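Local coordinates for LRR receptor-like serine/threonine-protein kinase RGI3 (Arabidopsis thaliana, PDB 5HZ0), which acts as a cell-surface receptor kinase for RGF peptide hormones, which maintain the root stem cell niche, and binds them through its leucine-rich repeat ectodomain, at residues 123-128 against 144-149; 136-141 against 161-166; 185-190 against 206-211; 189-194 against 213-218; 264-269 against 286-291. The protein carries 5 engineered substitutions. All blocks are in the same frame, centred on the assembly; numbering follows the deposited sequence.

Contact 1 of 5, residues 123-128 against 144-149; sequences GEIPRS and KNLRGE
Gly123 O takes the backbone N-H of Arg147 at 2.7 Å in a nearly straight bond, 167° at the hydrogen, a sound backbone bond between the two segments. A second link, from Gly123 N to Asn145 O at 3.5 Å, is weak. Next along the chain, Glu124 bends at chi2 (-57°) and lays its CG 3.5 Å from Gly148 CA, a spot where the other segment has no side chain in the way. The CA-H of Glu124 points at Arg147 O, 3.3 Å from the Glu124 CA. Deeper in, Ile125 and Leu146 meet at about a right angle, Ile125 CG1 lying 3.5 Å from Leu146 CD1, and Leu170 of strand 169-172 packs on both. Farther out, Arg127 forms a salt bridge with Glu153. The Gly-Glu-Ile-Pro run carries the Gly-x-Ile-Pro signature of plant-specific leucine-rich repeats, whose chain forms short extra strands beside the main sheet. The seam combines a sound backbone bond with an apolar crossing of Ile125 and Leu146, so that backbone polarity and these two buried side chains together join successive turns beside the main strands.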
# COMPACT_ATOMS: atom_id res chain seq x y z
N GLY A 123 -30.70 -5.37 -9.34
CA GLY A 123 -31.26 -6.28 -10.33
C GLY A 123 -30.26 -6.73 -11.37
O GLY A 123 -29.06 -6.63 -11.16
N GLU A 124 -30.76 -7.26 -12.48
CA GLU A 124 -29.87 -7.65 -13.57
C GLU A 124 -29.89 -6.59 -14.69
O GLU A 124 -30.64 -5.62 -14.64
CB GLU A 124 -30.26 -9.02 -14.13
CG GLU A 124 -29.08 -9.99 -14.34
CD GLU A 124 -27.98 -9.43 -15.27
OE1 GLU A 124 -26.82 -9.26 -14.83
OE2 GLU A 124 -28.28 -9.16 -16.45
N ILE A 125 -29.03 -6.81 -15.68
CA ILE A 125 -29.07 -6.05 -16.91
C ILE A 125 -29.98 -6.80 -17.86
O ILE A 125 -29.72 -7.95 -18.21
CB ILE A 125 -27.66 -5.92 -17.52
CG1 ILE A 125 -26.74 -5.15 -16.58
CG2 ILE A 125 -27.73 -5.20 -18.85
CD1 ILE A 125 -25.28 -5.25 -16.95
N PRO A 126 -31.08 -6.16 -18.28
CA PRO A 126 -32.10 -6.78 -19.13
C PRO A 126 -31.47 -7.36 -20.38
O PRO A 126 -30.47 -6.82 -20.85
CB PRO A 126 -32.99 -5.60 -19.51
CG PRO A 126 -32.79 -4.61 -18.44
CD PRO A 126 -31.38 -4.75 -17.99
N ARG A 127 -32.05 -8.43 -20.92
CA ARG A 127 -31.52 -9.05 -22.12
C ARG A 127 -31.90 -8.16 -23.29
O ARG A 127 -31.49 -8.39 -24.43
CB ARG A 127 -32.08 -10.45 -22.31
CG ARG A 127 -32.65 -11.05 -21.05
CD ARG A 127 -32.00 -12.38 -20.74
NE ARG A 127 -31.76 -13.15 -21.95
CZ ARG A 127 -31.60 -14.47 -21.97
NH1 ARG A 127 -31.67 -15.17 -20.84
NH2 ARG A 127 -31.38 -15.10 -23.12
N SER A 128 -32.70 -7.15 -22.98
CA SER A 128 -33.17 -6.16 -23.93
C SER A 128 -32.11 -5.18 -24.47
O SER A 128 -32.34 -4.56 -25.51
CB SER A 128 -34.29 -5.34 -23.29
OG SER A 128 -35.53 -5.67 -23.87
N LYS A 144 -23.73 -0.98 -6.43
CA LYS A 144 -23.22 -2.15 -5.72
C LYS A 144 -24.08 -3.39 -5.91
O LYS A 144 -23.56 -4.50 -5.99
CB LYS A 144 -22.98 -1.88 -4.23
CG LYS A 144 -22.09 -2.95 -3.58
CD LYS A 144 -21.73 -2.63 -2.13
CE LYS A 144 -22.98 -2.51 -1.26
NZ LYS A 144 -22.69 -2.37 0.20
N ASN A 145 -25.39 -3.19 -6.01
CA ASN A 145 -26.30 -4.32 -6.16
C ASN A 145 -26.76 -4.66 -7.56
O ASN A 145 -27.65 -5.50 -7.72
CB ASN A 145 -27.48 -4.18 -5.22
CG ASN A 145 -27.05 -4.26 -3.79
OD1 ASN A 145 -26.35 -5.20 -3.41
ND2 ASN A 145 -27.40 -3.25 -3.00
N LEU A 146 -26.22 -3.99 -8.58
CA LEU A 146 -26.42 -4.45 -9.94
C LEU A 146 -25.76 -5.81 -9.99
O LEU A 146 -24.56 -5.94 -9.71
CB LEU A 146 -25.77 -3.48 -10.93
CG LEU A 146 -26.41 -3.32 -12.31
CD1 LEU A 146 -26.23 -4.59 -13.13
CD2 LEU A 146 -27.88 -2.98 -12.16
N ARG A 147 -26.52 -6.84 -10.36
CA ARG A 147 -26.06 -8.23 -10.17
C ARG A 147 -26.38 -9.05 -11.39
O ARG A 147 -26.94 -8.54 -12.35
CB ARG A 147 -26.74 -8.89 -8.97
CG ARG A 147 -26.42 -8.26 -7.64
CD ARG A 147 -27.17 -8.94 -6.50
NE ARG A 147 -26.73 -10.32 -6.29
CZ ARG A 147 -27.27 -11.14 -5.40
NH1 ARG A 147 -28.27 -10.71 -4.64
NH2 ARG A 147 -26.82 -12.38 -5.26
N GLY A 148 -26.06 -10.33 -11.34
CA GLY A 148 -26.39 -11.22 -12.42
C GLY A 148 -25.23 -11.33 -13.37
O GLY A 148 -24.24 -10.62 -13.23
N GLU A 149 -25.34 -12.23 -14.34
CA GLU A 149 -24.35 -12.35 -15.38
C GLU A 149 -24.57 -11.28 -16.45
O GLU A 149 -25.69 -10.83 -16.67
CB GLU A 149 -24.40 -13.74 -16.01
CG GLU A 149 -23.68 -14.82 -15.22
CD GLU A 149 -23.43 -16.09 -16.03
OE1 GLU A 149 -22.45 -16.81 -15.75
OE2 GLU A 149 -24.23 -16.38 -16.94

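Contact 2 of 5, residues 136-141 against 161-166; sequences QVLRAG and VMLGLA
Leu138 and Leu163 lie side by side, pointing the same way into the buried interior, with Leu138 CD2 3.7 Å from Leu163 CD1. They belong to neighbouring parallel strands, 137-139 and 162-164, of the inner face of the leucine-rich repeat solenoid. Farther along, Ala140 CB rests against Leu165 CD2 at 3.6 Å and extends the same apolar row. The other face carries Val137, Arg139 and Met162. Met162 sends CG opposite its own backbone N (chi1 174°), then bends at chi2, so that CB meets Val137 CG2 at 3.7 Å while CE reaches Arg139, 3.9 Å from Arg139 CG. The CE methyl comes at the guanidinium obliquely. The polar end of Arg139 is engaged elsewhere: NE bonds to a modified side chain of the bound peptide, and the ring of Phe117 makes a cation-pi contact with it. Gly141 N and Ala166 N also bond to a modified side chain of the peptide, in keeping with the experimentally defined recognition motifs here. Along the backbone, Leu138 donates to Met162 O and accepts from Gly164 N. At the start of the strands Gln136 O accepts twice: Val161 N comes in the carbonyl plane, on a lone pair, at 2.8 Å, and Met162 N is tilted from that plane at 3.2 Å.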
# COMPACT_ATOMS: atom_id res chain seq x y z
N GLN A 136 -23.46 3.09 -28.03
CA GLN A 136 -22.02 3.30 -28.14
C GLN A 136 -21.37 3.21 -26.76
O GLN A 136 -20.40 2.50 -26.57
CB GLN A 136 -21.71 4.61 -28.86
CG GLN A 136 -21.94 4.55 -30.37
CD GLN A 136 -21.70 5.90 -31.08
OE1 GLN A 136 -20.80 6.66 -30.71
NE2 GLN A 136 -22.50 6.19 -32.10
N VAL A 137 -21.87 4.03 -25.84
CA VAL A 137 -21.41 4.04 -24.47
C VAL A 137 -22.51 3.58 -23.51
O VAL A 137 -23.59 4.16 -23.46
CB VAL A 137 -20.96 5.47 -24.06
CG1 VAL A 137 -20.66 5.52 -22.58
CG2 VAL A 137 -19.75 5.92 -24.87
N LEU A 138 -22.23 2.51 -22.77
CA LEU A 138 -23.06 2.12 -21.65
C LEU A 138 -22.15 2.07 -20.45
O LEU A 138 -21.22 1.28 -20.40
CB LEU A 138 -23.74 0.76 -21.89
CG LEU A 138 -24.07 -0.17 -20.70
CD1 LEU A 138 -24.99 0.45 -19.65
CD2 LEU A 138 -24.67 -1.45 -21.20
N ARG A 139 -22.40 2.95 -19.48
CA ARG A 139 -21.65 2.89 -18.23
C ARG A 139 -22.63 2.88 -17.08
O ARG A 139 -23.28 3.89 -16.79
CB ARG A 139 -20.75 4.11 -18.12
CG ARG A 139 -19.90 4.37 -19.36
CD ARG A 139 -19.13 5.65 -19.21
NE ARG A 139 -18.35 5.63 -17.99
CZ ARG A 139 -17.88 6.71 -17.38
NH1 ARG A 139 -17.20 6.59 -16.25
NH2 ARG A 139 -18.10 7.92 -17.89
N ALA A 140 -22.74 1.69 -16.47
CA ALA A 140 -23.57 1.39 -15.28
C ALA A 140 -22.83 1.13 -13.96
O ALA A 140 -23.45 0.70 -12.99
CB ALA A 140 -24.54 0.27 -15.59
N GLY A 141 -21.51 1.29 -13.94
CA GLY A 141 -20.71 1.00 -12.77
C GLY A 141 -21.02 1.82 -11.53
O GLY A 141 -21.78 2.78 -11.58
N VAL A 161 -18.43 1.13 -28.01
CA VAL A 161 -17.04 1.52 -27.90
C VAL A 161 -16.61 1.37 -26.44
O VAL A 161 -15.48 0.97 -26.16
CB VAL A 161 -16.71 2.93 -28.53
CG1 VAL A 161 -17.29 3.00 -29.93
CG2 VAL A 161 -17.22 4.08 -27.67
N MET A 162 -17.46 1.87 -25.56
CA MET A 162 -17.20 1.96 -24.13
C MET A 162 -18.24 1.15 -23.32
O MET A 162 -19.44 1.37 -23.45
CB MET A 162 -17.19 3.44 -23.73
CG MET A 162 -17.07 3.72 -22.25
SD MET A 162 -15.78 2.77 -21.44
CE MET A 162 -16.44 2.71 -19.78
N LEU A 163 -17.77 0.21 -22.52
CA LEU A 163 -18.66 -0.56 -21.65
C LEU A 163 -18.09 -0.65 -20.24
O LEU A 163 -17.06 -1.26 -20.03
CB LEU A 163 -18.86 -1.98 -22.19
CG LEU A 163 -19.69 -2.89 -21.26
CD1 LEU A 163 -21.16 -2.47 -21.26
CD2 LEU A 163 -19.57 -4.38 -21.61
N GLY A 164 -18.77 -0.07 -19.27
CA GLY A 164 -18.25 -0.29 -17.95
C GLY A 164 -19.33 -0.46 -16.92
O GLY A 164 -20.33 0.24 -16.82
N LEU A 165 -19.05 -1.54 -16.21
CA LEU A 165 -19.80 -2.15 -15.14
C LEU A 165 -19.05 -2.20 -13.81
O LEU A 165 -19.29 -3.10 -13.04
CB LEU A 165 -20.37 -3.50 -15.59
CG LEU A 165 -21.30 -3.26 -16.79
CD1 LEU A 165 -21.50 -4.51 -17.62
CD2 LEU A 165 -22.64 -2.70 -16.32
N ALA A 166 -17.99 -1.41 -13.67
CA ALA A 166 -17.11 -1.52 -12.51
C ALA A 166 -17.80 -1.28 -11.17
O ALA A 166 -18.76 -0.53 -11.08
CB ALA A 166 -15.92 -0.58 -12.66

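Contact 3 of 5, residues 185-190 against 206-211; sequences QTIAIY and TELQNL
Thr186 and Asn210 both turn their first side-chain branch to lie beside the backbone N, OG1 of Thr186 at chi1 -62° and CG of Asn210 at chi1 -45°, which brings the hydroxyl and the amide together on one face. Asn210 ND2 donates to Thr186 OG1 at 2.9 Å, almost straight and within the amide plane, while Asn210 OD1 is taken up by Ser234 of the next turn. Gln185 and Gln209 run alongside, amide planes only 18° apart. Main-chain bonds fix the register: Gln185 O receives Gln209 N on a lone pair at 2.8 Å and Asn210 N at 3.0 Å, and Ile187 N donates to Asn210 O. Behind them, Leu208 CD1 meets Ile187 CG1 at 4.1 Å, crossing it squarely, and Leu211 packs on Ile187 CB. The pair joins successive turns of the leucine-rich repeat solenoid: strand 186-188 lies between strands 162-164 and 210-212, and strand 234-236 continues the row.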
# COMPACT_ATOMS: atom_id res chain seq x y z
N GLN A 185 -13.75 -0.43 -27.42
CA GLN A 185 -12.42 0.09 -27.13
C GLN A 185 -12.02 -0.17 -25.69
O GLN A 185 -10.91 -0.60 -25.41
CB GLN A 185 -12.29 1.57 -27.52
CG GLN A 185 -12.19 1.78 -29.04
CD GLN A 185 -12.04 3.25 -29.43
OE1 GLN A 185 -11.52 4.06 -28.66
NE2 GLN A 185 -12.51 3.59 -30.62
N THR A 186 -12.89 0.24 -24.77
CA THR A 186 -12.68 0.00 -23.36
C THR A 186 -13.75 -0.90 -22.74
O THR A 186 -14.95 -0.59 -22.79
CB THR A 186 -12.61 1.33 -22.59
OG1 THR A 186 -11.49 2.09 -23.07
CG2 THR A 186 -12.46 1.07 -21.10
N ILE A 187 -13.32 -2.02 -22.17
CA ILE A 187 -14.19 -2.82 -21.32
C ILE A 187 -13.73 -2.67 -19.86
O ILE A 187 -12.66 -3.17 -19.48
CB ILE A 187 -14.16 -4.31 -21.74
CG1 ILE A 187 -14.75 -4.49 -23.13
CG2 ILE A 187 -14.93 -5.19 -20.72
CD1 ILE A 187 -14.73 -5.93 -23.62
N ALA A 188 -14.51 -1.97 -19.04
CA ALA A 188 -14.13 -1.83 -17.63
C ALA A 188 -15.12 -2.51 -16.70
O ALA A 188 -16.17 -1.95 -16.35
CB ALA A 188 -13.99 -0.35 -17.27
N ILE A 189 -14.76 -3.70 -16.24
CA ILE A 189 -15.56 -4.33 -15.22
C ILE A 189 -14.62 -4.82 -14.14
O ILE A 189 -14.24 -5.99 -14.12
CB ILE A 189 -16.30 -5.54 -15.84
CG1 ILE A 189 -16.77 -5.18 -17.27
CG2 ILE A 189 -17.48 -5.98 -14.97
CD1 ILE A 189 -17.60 -6.25 -17.98
N TYR A 190 -14.41 -3.97 -13.14
CA TYR A 190 -13.38 -4.22 -12.14
C TYR A 190 -13.95 -3.98 -10.76
O TYR A 190 -14.88 -3.17 -10.59
CB TYR A 190 -12.13 -3.35 -12.39
CG TYR A 190 -12.36 -1.85 -12.45
CD1 TYR A 190 -12.47 -1.10 -11.30
CD2 TYR A 190 -12.45 -1.19 -13.69
CE1 TYR A 190 -12.67 0.27 -11.36
CE2 TYR A 190 -12.65 0.18 -13.76
CZ TYR A 190 -12.76 0.90 -12.59
OH TYR A 190 -12.98 2.26 -12.66
N THR A 206 -11.57 -6.32 -32.29
CA THR A 206 -10.34 -5.94 -32.98
C THR A 206 -9.82 -4.59 -32.53
O THR A 206 -8.62 -4.34 -32.52
CB THR A 206 -10.48 -6.02 -34.53
OG1 THR A 206 -11.05 -4.81 -35.05
CG2 THR A 206 -11.35 -7.20 -34.92
N GLU A 207 -10.75 -3.73 -32.13
CA GLU A 207 -10.48 -2.39 -31.64
C GLU A 207 -10.19 -2.28 -30.15
O GLU A 207 -10.00 -1.18 -29.64
CB GLU A 207 -11.68 -1.51 -31.97
CG GLU A 207 -11.93 -1.43 -33.44
CD GLU A 207 -10.80 -0.70 -34.17
OE1 GLU A 207 -10.69 0.54 -34.03
OE2 GLU A 207 -10.00 -1.37 -34.88
N LEU A 208 -10.19 -3.41 -29.42
CA LEU A 208 -9.95 -3.34 -27.99
C LEU A 208 -8.61 -2.70 -27.64
O LEU A 208 -7.56 -3.09 -28.14
CB LEU A 208 -10.06 -4.71 -27.32
CG LEU A 208 -10.18 -4.65 -25.80
CD1 LEU A 208 -11.44 -3.87 -25.44
CD2 LEU A 208 -10.22 -6.05 -25.26
N GLN A 209 -8.67 -1.72 -26.75
CA GLN A 209 -7.55 -0.90 -26.34
C GLN A 209 -7.24 -1.16 -24.88
O GLN A 209 -6.07 -1.34 -24.52
CB GLN A 209 -7.79 0.60 -26.62
CG GLN A 209 -7.95 0.89 -28.11
CD GLN A 209 -7.87 2.38 -28.48
OE1 GLN A 209 -7.69 3.25 -27.62
NE2 GLN A 209 -8.02 2.67 -29.77
N ASN A 210 -8.27 -1.04 -24.04
CA ASN A 210 -8.14 -1.16 -22.59
C ASN A 210 -9.01 -2.26 -21.96
O ASN A 210 -10.24 -2.18 -21.98
CB ASN A 210 -8.45 0.19 -21.91
CG ASN A 210 -7.78 1.36 -22.60
OD1 ASN A 210 -6.56 1.49 -22.59
ND2 ASN A 210 -8.58 2.22 -23.22
N LEU A 211 -8.38 -3.26 -21.38
CA LEU A 211 -9.11 -4.33 -20.72
C LEU A 211 -8.89 -4.27 -19.19
O LEU A 211 -7.78 -4.50 -18.72
CB LEU A 211 -8.68 -5.68 -21.30
CG LEU A 211 -9.37 -6.93 -20.74
CD1 LEU A 211 -10.87 -6.79 -20.84
CD2 LEU A 211 -8.90 -8.18 -21.46

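Contact 4 of 5, residues 189-194 against 213-218; sequences IYTSLL and LYQNSI
Tyr190 can be followed outward over the face of Tyr214. Its CB sits above the centre of that ring, 3.6 Å from the centroid, as a CH-pi contact; its CG lies 3.4 Å from Tyr214 CZ; CD1 and CE1 follow, each 3.1 Å from Tyr214 OH, which sits over one face of the Tyr190 ring toward the rim; and Tyr190 OH at the tip bonds to the backbone of the bound peptide, as Tyr214 OH does. The planes are only 10° apart, an offset pair with little overlap. Both tyrosines share a first torsion, 56° and 65°, so the rings run side by side in one direction. Beside them, Thr191 OG1 donates to Gln215 OE1 at 2.7 Å, and Thr191 N to Tyr214 O. Asn216 is the buried polar link: ND2 donates to Ile189 O at 3.2 Å and also to Leu213 O, while OD1 receives Leu194 N from above its carbonyl plane. The contact lies where the chain leaves strands 186-188 and 210-212 of the leucine-rich repeat solenoid; Tyr190 leans on Ala166 of the preceding turn, and Tyr214 stacks on Trp238 of the next.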
# COMPACT_ATOMS: atom_id res chain seq x y z
N ILE A 189 -14.76 -3.70 -16.24
CA ILE A 189 -15.56 -4.33 -15.22
C ILE A 189 -14.62 -4.82 -14.14
O ILE A 189 -14.24 -5.99 -14.12
CB ILE A 189 -16.30 -5.54 -15.84
CG1 ILE A 189 -16.77 -5.18 -17.27
CG2 ILE A 189 -17.48 -5.98 -14.97
CD1 ILE A 189 -17.60 -6.25 -17.98
N TYR A 190 -14.41 -3.97 -13.14
CA TYR A 190 -13.38 -4.22 -12.14
C TYR A 190 -13.95 -3.98 -10.76
O TYR A 190 -14.88 -3.17 -10.59
CB TYR A 190 -12.13 -3.35 -12.39
CG TYR A 190 -12.36 -1.85 -12.45
CD1 TYR A 190 -12.47 -1.10 -11.30
CD2 TYR A 190 -12.45 -1.19 -13.69
CE1 TYR A 190 -12.67 0.27 -11.36
CE2 TYR A 190 -12.65 0.18 -13.76
CZ TYR A 190 -12.76 0.90 -12.59
OH TYR A 190 -12.98 2.26 -12.66
N THR A 191 -13.38 -4.67 -9.77
CA THR A 191 -13.90 -4.64 -8.41
C THR A 191 -15.36 -5.06 -8.43
O THR A 191 -16.26 -4.35 -7.99
CB THR A 191 -13.71 -3.25 -7.79
OG1 THR A 191 -12.43 -2.72 -8.19
CG2 THR A 191 -13.80 -3.31 -6.26
N SER A 192 -15.58 -6.24 -9.01
CA SER A 192 -16.90 -6.84 -9.16
C SER A 192 -16.86 -8.30 -8.71
O SER A 192 -15.95 -8.70 -7.98
CB SER A 192 -17.42 -6.72 -10.59
OG SER A 192 -17.95 -5.43 -10.84
N LEU A 193 -17.91 -9.04 -9.04
CA LEU A 193 -18.05 -10.46 -8.69
C LEU A 193 -17.72 -11.52 -9.76
O LEU A 193 -18.07 -12.68 -9.59
CB LEU A 193 -19.39 -10.74 -8.00
CG LEU A 193 -19.55 -9.94 -6.70
CD1 LEU A 193 -20.84 -10.30 -5.97
CD2 LEU A 193 -18.34 -10.12 -5.80
N LEU A 194 -17.16 -11.11 -10.89
CA LEU A 194 -16.86 -12.07 -11.98
C LEU A 194 -16.02 -13.30 -11.59
O LEU A 194 -15.09 -13.20 -10.80
CB LEU A 194 -16.14 -11.37 -13.11
CG LEU A 194 -16.84 -10.22 -13.84
CD1 LEU A 194 -15.85 -9.61 -14.81
CD2 LEU A 194 -18.10 -10.72 -14.56
N LEU A 213 -10.25 -5.95 -15.97
CA LEU A 213 -10.94 -6.98 -15.20
C LEU A 213 -10.46 -7.16 -13.76
O LEU A 213 -10.69 -8.20 -13.16
CB LEU A 213 -10.97 -8.30 -15.97
CG LEU A 213 -11.62 -8.08 -17.34
CD1 LEU A 213 -11.55 -9.32 -18.20
CD2 LEU A 213 -13.07 -7.59 -17.16
N TYR A 214 -9.66 -6.23 -13.25
CA TYR A 214 -9.03 -6.46 -11.95
C TYR A 214 -10.00 -6.58 -10.76
O TYR A 214 -11.16 -6.16 -10.83
CB TYR A 214 -7.93 -5.44 -11.67
CG TYR A 214 -8.39 -4.00 -11.53
CD1 TYR A 214 -8.50 -3.17 -12.64
CD2 TYR A 214 -8.67 -3.47 -10.29
CE1 TYR A 214 -8.90 -1.85 -12.51
CE2 TYR A 214 -9.06 -2.15 -10.15
CZ TYR A 214 -9.18 -1.35 -11.26
OH TYR A 214 -9.58 -0.05 -11.09
N GLN A 215 -9.53 -7.20 -9.68
CA GLN A 215 -10.33 -7.40 -8.46
C GLN A 215 -11.65 -8.16 -8.67
O GLN A 215 -12.71 -7.71 -8.28
CB GLN A 215 -10.56 -6.08 -7.75
CG GLN A 215 -9.29 -5.55 -7.13
CD GLN A 215 -9.54 -4.34 -6.28
OE1 GLN A 215 -10.28 -3.44 -6.68
NE2 GLN A 215 -8.93 -4.30 -5.10
N ASN A 216 -11.55 -9.31 -9.31
CA ASN A 216 -12.66 -10.24 -9.43
C ASN A 216 -12.12 -11.58 -9.02
O ASN A 216 -11.06 -11.65 -8.39
CB ASN A 216 -13.21 -10.30 -10.85
CG ASN A 216 -13.86 -9.01 -11.28
OD1 ASN A 216 -14.98 -8.71 -10.89
ND2 ASN A 216 -13.15 -8.22 -12.10
N SER A 217 -12.88 -12.64 -9.27
CA SER A 217 -12.45 -14.01 -9.05
C SER A 217 -12.05 -14.80 -10.29
O SER A 217 -12.00 -16.02 -10.24
CB SER A 217 -13.39 -14.76 -8.12
OG SER A 217 -13.36 -14.11 -6.86
N ILE A 218 -11.87 -14.12 -11.41
CA ILE A 218 -11.62 -14.78 -12.69
C ILE A 218 -10.54 -15.84 -12.59
O ILE A 218 -9.50 -15.65 -11.96
CB ILE A 218 -11.20 -13.76 -13.77
CG1 ILE A 218 -12.37 -12.81 -14.09
CG2 ILE A 218 -10.71 -14.46 -15.04
CD1 ILE A 218 -11.99 -11.68 -15.05

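Contact 5 of 5, residues 264-269 against 286-291; sequences NLLTGT and SVNQIS
Asn288 OD1 is gripped from the neighbouring turn by Leu266 N at 3.2 Å, from above the plane of the amide, and more weakly by Asn264 N. Its ND2 is engaged as well, with the carbonyls of Leu285 and Phe261, so both ends of this buried amide are used. The chief acceptor for Asn264 N is Val287 O, 3.1 Å away. Asn264 repeats the pattern one turn earlier, its OD1 taking Leu242 N and its ND2 reaching Phe261 O. This recurring asparagine belongs to the consensus of leucine-rich repeats, where its amide satisfies main-chain groups as the chain turns away from the inner strand. Beyond it, Gln289 N donates to Leu266 O at 2.8 Å, and Ser291 N to Gly268 O, also at 2.8 Å. Two hydroxyl contacts, Ser291 OG to Gly268 O and Thr269 OG1 to Ser291 O, are weak. Gln289 runs alongside two residues, setting NE2 3.5 Å from Leu265 CD2 and CB 4.0 Å from Thr267 CG2. Inside, the side chain of Leu266 lies beside that of Asn288, and its CB meets Ile290 CG1 loosely at 4.5 Å. Successive turns are thus fastened here mainly by amide and backbone polarity, with Leu266 and Ile290 buried; Asn288 probably helps satisfy main-chain groups such as Leu266 N and the carbonyls of Leu285 and Phe261 in this irregular run.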
# COMPACT_ATOMS: atom_id res chain seq x y z
N ASN A 264 -1.98 -13.05 -8.76
CA ASN A 264 -2.64 -14.16 -9.41
C ASN A 264 -1.87 -15.42 -9.07
O ASN A 264 -1.13 -15.46 -8.08
CB ASN A 264 -2.73 -13.95 -10.92
CG ASN A 264 -3.84 -13.00 -11.30
OD1 ASN A 264 -5.00 -13.39 -11.33
ND2 ASN A 264 -3.48 -11.74 -11.60
N LEU A 265 -2.18 -16.48 -9.80
CA LEU A 265 -1.48 -17.76 -9.71
C LEU A 265 -0.53 -18.10 -10.87
O LEU A 265 -0.16 -19.24 -11.05
CB LEU A 265 -2.45 -18.90 -9.37
CG LEU A 265 -3.31 -18.53 -8.14
CD1 LEU A 265 -4.41 -19.55 -7.90
CD2 LEU A 265 -2.45 -18.37 -6.90
N LEU A 266 -0.23 -17.13 -11.72
CA LEU A 266 0.55 -17.39 -12.93
C LEU A 266 1.86 -18.14 -12.68
O LEU A 266 2.53 -17.91 -11.67
CB LEU A 266 0.84 -16.07 -13.67
CG LEU A 266 -0.39 -15.19 -13.89
CD1 LEU A 266 -0.05 -13.91 -14.64
CD2 LEU A 266 -1.47 -15.98 -14.62
N THR A 267 2.20 -19.03 -13.60
CA THR A 267 3.45 -19.76 -13.54
C THR A 267 4.14 -19.63 -14.90
O THR A 267 3.68 -18.93 -15.79
CB THR A 267 3.26 -21.28 -13.29
OG1 THR A 267 2.44 -21.81 -14.33
CG2 THR A 267 2.61 -21.54 -11.95
N GLY A 268 5.24 -20.35 -15.04
CA GLY A 268 6.03 -20.24 -16.24
C GLY A 268 6.91 -19.01 -16.13
O GLY A 268 7.17 -18.46 -15.05
N THR A 269 7.33 -18.55 -17.28
CA THR A 269 8.49 -17.70 -17.40
C THR A 269 8.06 -16.35 -17.96
O THR A 269 7.03 -16.27 -18.63
CB THR A 269 9.45 -18.43 -18.34
OG1 THR A 269 10.66 -18.75 -17.65
CG2 THR A 269 9.70 -17.64 -19.57
N SER A 286 3.86 -8.60 -9.92
CA SER A 286 3.98 -8.87 -8.48
C SER A 286 3.01 -9.91 -7.89
O SER A 286 1.83 -9.91 -8.20
CB SER A 286 3.83 -7.58 -7.70
OG SER A 286 4.81 -6.64 -8.10
N VAL A 287 3.52 -10.74 -6.98
CA VAL A 287 2.71 -11.75 -6.30
C VAL A 287 2.09 -12.78 -7.25
O VAL A 287 0.89 -12.78 -7.53
CB VAL A 287 1.63 -11.12 -5.42
CG1 VAL A 287 1.07 -12.17 -4.45
CG2 VAL A 287 2.20 -9.92 -4.66
N ASN A 288 2.96 -13.63 -7.78
CA ASN A 288 2.60 -14.75 -8.62
C ASN A 288 3.56 -15.90 -8.37
O ASN A 288 4.22 -15.95 -7.33
CB ASN A 288 2.64 -14.40 -10.08
CG ASN A 288 1.44 -13.63 -10.51
OD1 ASN A 288 0.34 -14.17 -10.51
ND2 ASN A 288 1.63 -12.36 -10.92
N GLN A 289 3.52 -16.88 -9.25
CA GLN A 289 4.47 -18.00 -9.22
C GLN A 289 5.55 -18.08 -10.29
O GLN A 289 6.12 -19.15 -10.51
CB GLN A 289 3.80 -19.34 -8.89
CG GLN A 289 3.26 -19.37 -7.46
CD GLN A 289 1.95 -20.12 -7.40
OE1 GLN A 289 1.86 -21.26 -7.87
NE2 GLN A 289 0.92 -19.48 -6.87
N ILE A 290 5.72 -16.99 -11.03
CA ILE A 290 6.64 -16.92 -12.16
C ILE A 290 8.07 -17.38 -11.82
O ILE A 290 8.68 -16.90 -10.87
CB ILE A 290 6.62 -15.50 -12.77
CG1 ILE A 290 5.26 -15.26 -13.45
CG2 ILE A 290 7.77 -15.31 -13.77
CD1 ILE A 290 4.77 -13.84 -13.40
N SER A 291 8.55 -18.34 -12.60
CA SER A 291 9.90 -18.89 -12.49
C SER A 291 10.75 -18.41 -13.67
O SER A 291 10.31 -17.59 -14.46
CB SER A 291 9.84 -20.41 -12.44
OG SER A 291 9.19 -20.91 -13.58

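All five contacts join successive turns of one leucine-rich repeat solenoid, at different points round the turn. Contact 4 is buried; the other four are partly buried. Contacts 2 and 3 hold the parallel strands of the inner face and adjoin, strands 162-164 and 186-188 being neighbours; both have backbone pairing, but contact 2 meets the peptide's modified side chains, while contact 3 adds a threonine-asparagine bond and reaches the peptide through Tyr190. Contact 4 continues from the segment shared with contact 3 and adds stacked tyrosines. Contact 5, about 19 Å from it between centres, uses an equivalent asparagine but lacks aromatics. Contact 1 flanks contact 2, where Ile125 CD1 packs 3.7 Å from Leu165 CD2.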